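Local coordinates for Non-reducing end beta-L-arabinofuranosidase (Bacteroides thetaiotaomicron, PDB 5MQO), which acts as a family GH127 glycoside hydrolase on plant pectin, probably as an aceric acidase of a gut bacterium, at residues Lys403-Val408 with Phe532-Glu537; Asp508-Gly513 with Gly602-Cys607. All coordinates share one frame; numbering follows the deposited sequence.

In the fold
Both contacts are buried, their centres about 14 Å apart; contact 1 joins the catalytic and middle domains, contact 2 the middle and C-terminal domains, beside the same helix. Contact 1 sets helix 402-416 against the end of strand 529-535 and works mainly through charge, with one exposed residue, Glu537, at its rim. Contact 2 joins the loop between strands 500-506 and 514-521 to the start of strand 604-609; its six touching residues are all buried and meet by apolar packing. The helix serves both: Glu409 forms a salt bridge with Arg534 and a weak hydrogen bond with Tyr509, while Tyr413 packs on Pro510 and Leu604. Directly, Pro536 and Tyr509 pack lightly.

Contact 1 (Lys403-Val408 with Phe532-Glu537); sequences KYAELV and FFRIPE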
ATOM      1  N   LYS A 403     -14.126  -5.579   0.604  1.00 56.07           N
ATOM      2  CA  LYS A 403     -13.946  -4.175   0.944  1.00 56.48           C
ATOM      3  C   LYS A 403     -12.518  -3.876   1.424  1.00 55.59           C
ATOM      4  O   LYS A 403     -12.033  -2.765   1.252  1.00 57.50           O
ATOM      5  CB  LYS A 403     -14.984  -3.722   1.972  1.00 57.48           C
ATOM      6  CG  LYS A 403     -14.682  -4.132   3.404  1.00 57.43           C
ATOM      7  CD  LYS A 403     -15.871  -3.895   4.306  1.00 57.12           C
ATOM      8  CE  LYS A 403     -15.507  -4.085   5.769  1.00 57.81           C
ATOM      9  NZ  LYS A 403     -16.415  -3.274   6.623  1.00 58.11           N
ATOM     10  N   TYR A 404     -11.855  -4.859   2.022  1.00 52.84           N
ATOM     11  CA  TYR A 404     -10.455  -4.706   2.380  1.00 51.38           C
ATOM     12  C   TYR A 404      -9.562  -4.749   1.144  1.00 50.78           C
ATOM     13  O   TYR A 404      -8.567  -4.037   1.081  1.00 51.03           O
ATOM     14  CB  TYR A 404     -10.031  -5.768   3.401  1.00 51.76           C
ATOM     15  CG  TYR A 404     -10.773  -5.672   4.722  1.00 51.43           C
ATOM     16  CD1 TYR A 404     -10.627  -4.540   5.549  1.00 50.77           C
ATOM     17  CD2 TYR A 404     -11.630  -6.686   5.139  1.00 49.46           C
ATOM     18  CE1 TYR A 404     -11.301  -4.447   6.751  1.00 49.98           C
ATOM     19  CE2 TYR A 404     -12.311  -6.588   6.326  1.00 49.83           C
ATOM     20  CZ  TYR A 404     -12.138  -5.474   7.127  1.00 51.22           C
ATOM     21  OH  TYR A 404     -12.812  -5.384   8.311  1.00 53.09           O
ATOM     22  N   ALA A 405      -9.922  -5.562   0.154  1.00 50.80           N
ATOM     23  CA  ALA A 405      -9.214  -5.546  -1.132  1.00 51.68           C
ATOM     24  C   ALA A 405      -9.241  -4.187  -1.875  1.00 50.95           C
ATOM     25  O   ALA A 405      -8.244  -3.823  -2.525  1.00 53.60           O
ATOM     26  CB  ALA A 405      -9.714  -6.661  -2.043  1.00 52.49           C
ATOM     27  N   GLU A 406     -10.354  -3.462  -1.782  1.00 49.25           N
ATOM     28  CA  GLU A 406     -10.475  -2.118  -2.356  1.00 50.97           C
ATOM     29  C   GLU A 406      -9.385  -1.174  -1.837  1.00 51.42           C
ATOM     30  O   GLU A 406      -8.718  -0.469  -2.616  1.00 52.77           O
ATOM     31  CB  GLU A 406     -11.856  -1.538  -2.019  1.00 52.25           C
ATOM     32  CG  GLU A 406     -12.235  -0.234  -2.710  1.00 52.72           C
ATOM     33  CD  GLU A 406     -12.226  -0.304  -4.220  1.00 54.37           C
ATOM     34  OE1 GLU A 406     -12.667  -1.323  -4.792  1.00 56.31           O
ATOM     35  OE2 GLU A 406     -11.773   0.670  -4.850  1.00 57.73           O
ATOM     36  N   LEU A 407      -9.175  -1.208  -0.527  1.00 51.54           N
ATOM     37  CA  LEU A 407      -8.159  -0.383   0.129  1.00 51.75           C
ATOM     38  C   LEU A 407      -6.740  -0.745  -0.223  1.00 51.09           C
ATOM     39  O   LEU A 407      -5.892   0.151  -0.352  1.00 49.76           O
ATOM     40  CB  LEU A 407      -8.381  -0.384   1.648  1.00 52.84           C
ATOM     41  CG  LEU A 407      -9.522   0.640   1.847  1.00 53.66           C
ATOM     42  CD1 LEU A 407     -10.531   0.188   2.846  1.00 56.20           C
ATOM     43  CD2 LEU A 407      -8.967   2.007   2.215  1.00 52.56           C
ATOM     44  N   VAL A 408      -6.478  -2.042  -0.378  1.00 50.31           N
ATOM     45  CA  VAL A 408      -5.185  -2.484  -0.884  1.00 49.16           C
ATOM     46  C   VAL A 408      -4.932  -1.821  -2.238  1.00 48.72           C
ATOM     47  O   VAL A 408      -3.847  -1.299  -2.455  1.00 47.73           O
ATOM     48  CB  VAL A 408      -5.095  -4.036  -0.979  1.00 49.76           C
ATOM     49  CG1 VAL A 408      -3.860  -4.484  -1.746  1.00 48.87           C
ATOM     50  CG2 VAL A 408      -5.054  -4.654   0.409  1.00 49.94           C
ATOM     51  N   PHE A 532     -13.516 -16.204  -8.550  1.00 60.22           N
ATOM     52  CA  PHE A 532     -14.175 -15.032  -7.976  1.00 58.78           C
ATOM     53  C   PHE A 532     -13.557 -13.794  -8.586  1.00 58.47           C
ATOM     54  O   PHE A 532     -12.329 -13.723  -8.709  1.00 61.11           O
ATOM     55  CB  PHE A 532     -13.975 -14.983  -6.481  1.00 55.45           C
ATOM     56  CG  PHE A 532     -14.510 -16.167  -5.748  1.00 55.94           C
ATOM     57  CD1 PHE A 532     -13.777 -17.339  -5.661  1.00 56.75           C
ATOM     58  CD2 PHE A 532     -15.721 -16.090  -5.068  1.00 58.45           C
ATOM     59  CE1 PHE A 532     -14.250 -18.434  -4.949  1.00 57.10           C
ATOM     60  CE2 PHE A 532     -16.203 -17.174  -4.342  1.00 58.93           C
ATOM     61  CZ  PHE A 532     -15.463 -18.356  -4.293  1.00 59.16           C
ATOM     62  N   PHE A 533     -14.392 -12.823  -8.943  1.00 58.35           N
ATOM     63  CA  PHE A 533     -13.924 -11.518  -9.464  1.00 59.55           C
ATOM     64  C   PHE A 533     -14.400 -10.395  -8.588  1.00 58.24           C
ATOM     65  O   PHE A 533     -15.612 -10.195  -8.403  1.00 60.36           O
ATOM     66  CB  PHE A 533     -14.422 -11.289 -10.898  1.00 62.20           C
ATOM     67  CG  PHE A 533     -13.943 -12.333 -11.852  1.00 63.41           C
ATOM     68  CD1 PHE A 533     -14.576 -13.579 -11.906  1.00 63.42           C
ATOM     69  CD2 PHE A 533     -12.817 -12.104 -12.625  1.00 62.78           C
ATOM     70  CE1 PHE A 533     -14.105 -14.564 -12.736  1.00 64.67           C
ATOM     71  CE2 PHE A 533     -12.350 -13.079 -13.463  1.00 64.36           C
ATOM     72  CZ  PHE A 533     -12.990 -14.313 -13.520  1.00 66.34           C
ATOM     73  N   ARG A 534     -13.461  -9.650  -8.030  1.00 58.49           N
ATOM     74  CA  ARG A 534     -13.840  -8.511  -7.200  1.00 57.76           C
ATOM     75  C   ARG A 534     -14.560  -7.493  -8.082  1.00 56.63           C
ATOM     76  O   ARG A 534     -14.122  -7.218  -9.191  1.00 57.06           O
ATOM     77  CB  ARG A 534     -12.616  -7.900  -6.512  1.00 58.45           C
ATOM     78  CG  ARG A 534     -12.941  -6.761  -5.559  1.00 59.50           C
ATOM     79  CD  ARG A 534     -11.729  -6.357  -4.762  1.00 59.82           C
ATOM     80  NE  ARG A 534     -10.809  -5.662  -5.627  1.00 60.62           N
ATOM     81  CZ  ARG A 534     -10.884  -4.371  -5.947  1.00 63.98           C
ATOM     82  NH1 ARG A 534      -9.967  -3.840  -6.769  1.00 62.60           N
ATOM     83  NH2 ARG A 534     -11.854  -3.599  -5.445  1.00 67.43           N
ATOM     84  N   ILE A 535     -15.698  -7.002  -7.615  1.00 57.09           N
ATOM     85  CA  ILE A 535     -16.316  -5.800  -8.169  1.00 59.23           C
ATOM     86  C   ILE A 535     -15.894  -4.581  -7.335  1.00 58.25           C
ATOM     87  O   ILE A 535     -16.329  -4.467  -6.188  1.00 55.77           O
ATOM     88  CB  ILE A 535     -17.847  -5.888  -8.142  1.00 61.06           C
ATOM     89  CG1 ILE A 535     -18.327  -7.218  -8.752  1.00 62.35           C
ATOM     90  CG2 ILE A 535     -18.434  -4.661  -8.834  1.00 62.48           C
ATOM     91  CD1 ILE A 535     -17.644  -7.598 -10.055  1.00 64.11           C
ATOM     92  N   PRO A 536     -15.044  -3.680  -7.903  1.00 58.63           N
ATOM     93  CA  PRO A 536     -14.644  -2.443  -7.200  1.00 58.72           C
ATOM     94  C   PRO A 536     -15.780  -1.584  -6.650  1.00 57.37           C
ATOM     95  O   PRO A 536     -16.852  -1.521  -7.243  1.00 54.29           O
ATOM     96  CB  PRO A 536     -13.853  -1.667  -8.261  1.00 58.05           C
ATOM     97  CG  PRO A 536     -13.225  -2.734  -9.078  1.00 58.98           C
ATOM     98  CD  PRO A 536     -14.201  -3.892  -9.099  1.00 58.51           C
ATOM     99  N   GLU A 537     -15.507  -0.954  -5.506  1.00 59.84           N
ATOM    100  CA  GLU A 537     -16.435  -0.068  -4.811  1.00 59.89           C
ATOM    101  C   GLU A 537     -16.814   1.058  -5.740  1.00 58.44           C
ATOM    102  O   GLU A 537     -17.971   1.436  -5.808  1.00 59.10           O
ATOM    103  CB  GLU A 537     -15.804   0.491  -3.525  1.00 62.57           C
ATOM    104  CG  GLU A 537     -16.820   1.147  -2.590  1.00 65.57           C
ATOM    105  CD  GLU A 537     -16.225   1.822  -1.360  1.00 65.45           C
ATOM    106  OE1 GLU A 537     -14.990   1.957  -1.259  1.00 71.45           O
ATOM    107  OE2 GLU A 537     -17.004   2.231  -0.478  1.00 64.52           O
TER
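Arg534 reaches from strand 529-535 to the helix, where Glu406 receives it. The tight part is where Arg534 CD packs on Ala405 CB, 3.4 Å by the model; alanine's small methyl lets the arginine come this close to the helix. There the chain bends at chi3 (72°), which lays the guanidinium with one face over the helix backbone between Ala405 and Glu406, while Pro536 CD lies over the opposite face. Glu406 OE1 meets the guanidinium edge in plane in a salt bridge with Arg534 NH2; the modelled 2.5 Å is unusually short and doubtful, and as a hydrogen bond it is weak (127°). A straighter bond comes from Glu537 N, 3.0 Å from Glu406 OE1 and well above the carboxylate plane. One oxygen takes two donors, and a long, bent glutamate suits that reach. Arg534 NH1 pairs with Glu409 in a second salt bridge and NE bonds to Asn484 O, so the buried charge is probably well balanced. The solvent side is looser: Glu537 CB touches Glu406 CG at 3.7 Å, and the exposed Glu537 carboxylate stays apart from that of Glu406. This helix-to-strand interface joins the (α/α)6-type catalytic barrel of GH127 to the β-domain beside it.

Contact 2 (Asp508-Gly513 with Gly602-Cys607); sequences DYPWEG and GPLVYC
Pro603 pushes the corner of its ring into the angle between Tyr509 and Pro510. Its CG is the bump: it lies 3.6 Å from Tyr509 OH and 3.9 Å from Pro510 CB, so a single methylene fills the notch between phenol and pyrrolidine. The peptide before Pro510 is cis, which probably helps to set the two rings at this angle. Proline suits both sides, being compact, rigid and apolar. The second bump is Leu604 CD1. Extended at chi2 (179°), the leucine carries this methyl into the corner made by Pro510 and Trp511, 4.1 Å from Pro510 CG and a nominal 3.3 Å from Trp511 CZ3, shorter than ordinary carbon contact and doubtful in detail, meeting the indole obliquely. That corner is built within the loop, because Pro510 CG sits over the centre of one face of the indole and so forms one wall of it. Trp511 starts out pointing away from the strand, yet with CG anti to its carbonyl carbon (chi1 -51°) the broad ring sweeps its six-membered half round to the leucine. Tyr606 OH comes instead to the edge of the indole, near its plane, 4.2 Å from Trp511 CZ3. Helix 402-416 joins the packing from the side, Tyr413 touching both Pro510 and Leu604. Between the loop and 602-607 the adhesion is mostly apolar packing, and the two tyrosine hydroxyls spend their polarity on third parties: Tyr606 on Val643 O, Tyr509 weakly on Glu409. The chemistry is consistent with a largely water-free junction between the middle and C-terminal β-domains that relies on fit rather than on directed bonds.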
ATOM      1  N   ASP A 508      -6.122  -3.976 -20.144  1.00 61.30           N
ATOM      2  CA  ASP A 508      -5.305  -2.744 -20.175  1.00 64.03           C
ATOM      3  C   ASP A 508      -5.529  -1.913 -18.906  1.00 62.43           C
ATOM      4  O   ASP A 508      -5.116  -0.761 -18.829  1.00 59.20           O
ATOM      5  CB  ASP A 508      -5.524  -1.916 -21.466  1.00 66.69           C
ATOM      6  CG  ASP A 508      -4.391  -0.845 -21.723  1.00 70.24           C
ATOM      7  OD1 ASP A 508      -3.209  -1.074 -21.356  1.00 69.57           O
ATOM      8  OD2 ASP A 508      -4.685   0.242 -22.304  1.00 72.88           O
ATOM      9  N   TYR A 509      -6.175  -2.529 -17.912  1.00 64.62           N
ATOM     10  CA  TYR A 509      -6.364  -1.985 -16.549  1.00 63.29           C
ATOM     11  C   TYR A 509      -5.027  -1.450 -16.026  1.00 62.55           C
ATOM     12  O   TYR A 509      -3.981  -2.029 -16.339  1.00 64.09           O
ATOM     13  CB  TYR A 509      -6.874  -3.106 -15.618  1.00 63.11           C
ATOM     14  CG  TYR A 509      -7.584  -2.686 -14.339  1.00 63.71           C
ATOM     15  CD1 TYR A 509      -8.968  -2.486 -14.303  1.00 63.42           C
ATOM     16  CD2 TYR A 509      -6.889  -2.535 -13.160  1.00 61.81           C
ATOM     17  CE1 TYR A 509      -9.614  -2.126 -13.124  1.00 62.97           C
ATOM     18  CE2 TYR A 509      -7.536  -2.172 -11.991  1.00 62.59           C
ATOM     19  CZ  TYR A 509      -8.890  -1.965 -11.968  1.00 61.37           C
ATOM     20  OH  TYR A 509      -9.486  -1.598 -10.776  1.00 59.25           O
ATOM     21  N   PRO A 510      -5.019  -0.336 -15.295  1.00 59.11           N
ATOM     22  CA  PRO A 510      -6.186   0.455 -14.910  1.00 59.14           C
ATOM     23  C   PRO A 510      -6.780   1.391 -15.989  1.00 59.42           C
ATOM     24  O   PRO A 510      -7.766   2.083 -15.707  1.00 57.02           O
ATOM     25  CB  PRO A 510      -5.625   1.299 -13.770  1.00 59.18           C
ATOM     26  CG  PRO A 510      -4.236   1.594 -14.229  1.00 59.67           C
ATOM     27  CD  PRO A 510      -3.767   0.364 -14.978  1.00 59.59           C
ATOM     28  N   TRP A 511      -6.213   1.404 -17.200  1.00 59.04           N
ATOM     29  CA  TRP A 511      -6.623   2.363 -18.211  1.00 57.44           C
ATOM     30  C   TRP A 511      -7.997   2.046 -18.763  1.00 59.36           C
ATOM     31  O   TRP A 511      -8.689   2.954 -19.173  1.00 60.15           O
ATOM     32  CB  TRP A 511      -5.593   2.477 -19.321  1.00 56.75           C
ATOM     33  CG  TRP A 511      -4.204   2.717 -18.822  1.00 58.21           C
ATOM     34  CD1 TRP A 511      -3.100   1.996 -19.132  1.00 60.21           C
ATOM     35  CD2 TRP A 511      -3.773   3.725 -17.904  1.00 59.98           C
ATOM     36  NE1 TRP A 511      -2.002   2.480 -18.467  1.00 59.58           N
ATOM     37  CE2 TRP A 511      -2.390   3.547 -17.708  1.00 60.38           C
ATOM     38  CE3 TRP A 511      -4.421   4.767 -17.224  1.00 60.30           C
ATOM     39  CZ2 TRP A 511      -1.639   4.370 -16.874  1.00 61.89           C
ATOM     40  CZ3 TRP A 511      -3.676   5.584 -16.392  1.00 60.66           C
ATOM     41  CH2 TRP A 511      -2.295   5.389 -16.231  1.00 61.06           C
ATOM     42  N   GLU A 512      -8.386   0.769 -18.763  1.00 62.38           N
ATOM     43  CA  GLU A 512      -9.711   0.309 -19.220  1.00 63.75           C
ATOM     44  C   GLU A 512     -10.187  -0.795 -18.308  1.00 61.44           C
ATOM     45  O   GLU A 512      -9.383  -1.447 -17.643  1.00 62.43           O
ATOM     46  CB  GLU A 512      -9.650  -0.235 -20.648  1.00 67.75           C
ATOM     47  CG  GLU A 512      -9.046   0.736 -21.657  1.00 73.62           C
ATOM     48  CD  GLU A 512      -9.086   0.227 -23.093  1.00 77.24           C
ATOM     49  OE1 GLU A 512      -8.257  -0.642 -23.478  1.00 73.39           O
ATOM     50  OE2 GLU A 512      -9.944   0.734 -23.851  1.00 81.88           O
ATOM     51  N   GLY A 513     -11.490  -1.021 -18.296  1.00 60.65           N
ATOM     52  CA  GLY A 513     -12.117  -1.920 -17.327  1.00 61.78           C
ATOM     53  C   GLY A 513     -12.514  -3.268 -17.899  1.00 63.17           C
ATOM     54  O   GLY A 513     -13.492  -3.849 -17.419  1.00 64.92           O
ATOM     55  N   GLY A 602     -12.030   4.862 -12.632  1.00 55.28           N
ATOM     56  CA  GLY A 602     -11.684   3.564 -12.124  1.00 53.72           C
ATOM     57  C   GLY A 602     -11.037   3.767 -10.761  1.00 53.47           C
ATOM     58  O   GLY A 602     -11.606   4.516  -9.927  1.00 53.94           O
ATOM     59  N   PRO A 603      -9.846   3.143 -10.537  1.00 51.32           N
ATOM     60  CA  PRO A 603      -9.127   3.178  -9.263  1.00 48.15           C
ATOM     61  C   PRO A 603      -8.142   4.322  -9.093  1.00 47.71           C
ATOM     62  O   PRO A 603      -7.571   4.471  -7.990  1.00 47.65           O
ATOM     63  CB  PRO A 603      -8.363   1.862  -9.264  1.00 48.34           C
ATOM     64  CG  PRO A 603      -8.017   1.652 -10.704  1.00 51.03           C
ATOM     65  CD  PRO A 603      -9.150   2.266 -11.511  1.00 51.12           C
ATOM     66  N   LEU A 604      -7.937   5.123 -10.135  1.00 47.96           N
ATOM     67  CA  LEU A 604      -6.941   6.192 -10.069  1.00 50.17           C
ATOM     68  C   LEU A 604      -7.571   7.492  -9.646  1.00 49.68           C
ATOM     69  O   LEU A 604      -8.533   7.949 -10.242  1.00 54.20           O
ATOM     70  CB  LEU A 604      -6.241   6.393 -11.411  1.00 51.42           C
ATOM     71  CG  LEU A 604      -5.439   5.180 -11.911  1.00 53.32           C
ATOM     72  CD1 LEU A 604      -4.810   5.489 -13.260  1.00 53.93           C
ATOM     73  CD2 LEU A 604      -4.364   4.724 -10.930  1.00 54.18           C
ATOM     74  N   VAL A 605      -7.019   8.090  -8.611  1.00 50.19           N
ATOM     75  CA  VAL A 605      -7.346   9.473  -8.233  1.00 49.49           C
ATOM     76  C   VAL A 605      -6.586  10.354  -9.191  1.00 48.85           C
ATOM     77  O   VAL A 605      -5.392  10.122  -9.450  1.00 48.29           O
ATOM     78  CB  VAL A 605      -6.922   9.764  -6.771  1.00 48.29           C
ATOM     79  CG1 VAL A 605      -7.059  11.248  -6.412  1.00 47.75           C
ATOM     80  CG2 VAL A 605      -7.731   8.867  -5.852  1.00 47.13           C
ATOM     81  N   TYR A 606      -7.280  11.333  -9.744  1.00 48.57           N
ATOM     82  CA  TYR A 606      -6.636  12.277 -10.636  1.00 50.79           C
ATOM     83  C   TYR A 606      -6.320  13.579  -9.906  1.00 50.58           C
ATOM     84  O   TYR A 606      -6.911  13.897  -8.866  1.00 49.15           O
ATOM     85  CB  TYR A 606      -7.490  12.522 -11.884  1.00 51.25           C
ATOM     86  CG  TYR A 606      -7.243  11.496 -12.968  1.00 51.58           C
ATOM     87  CD1 TYR A 606      -7.786  10.211 -12.876  1.00 52.35           C
ATOM     88  CD2 TYR A 606      -6.463  11.800 -14.062  1.00 50.62           C
ATOM     89  CE1 TYR A 606      -7.545   9.256 -13.846  1.00 51.59           C
ATOM     90  CE2 TYR A 606      -6.230  10.872 -15.049  1.00 53.12           C
ATOM     91  CZ  TYR A 606      -6.773   9.592 -14.939  1.00 53.36           C
ATOM     92  OH  TYR A 606      -6.537   8.643 -15.904  1.00 53.78           O
ATOM     93  N   CYS A 607      -5.384  14.322 -10.494  1.00 52.75           N
ATOM     94  CA  CYS A 607      -4.997  15.652 -10.026  1.00 53.86           C
ATOM     95  C   CYS A 607      -4.763  16.572 -11.185  1.00 54.00           C
ATOM     96  O   CYS A 607      -4.766  16.131 -12.330  1.00 55.97           O
ATOM     97  CB  CYS A 607      -3.697  15.557  -9.233  1.00 55.25           C
ATOM     98  SG  CYS A 607      -2.256  15.111 -10.216  1.00 52.82           S
TER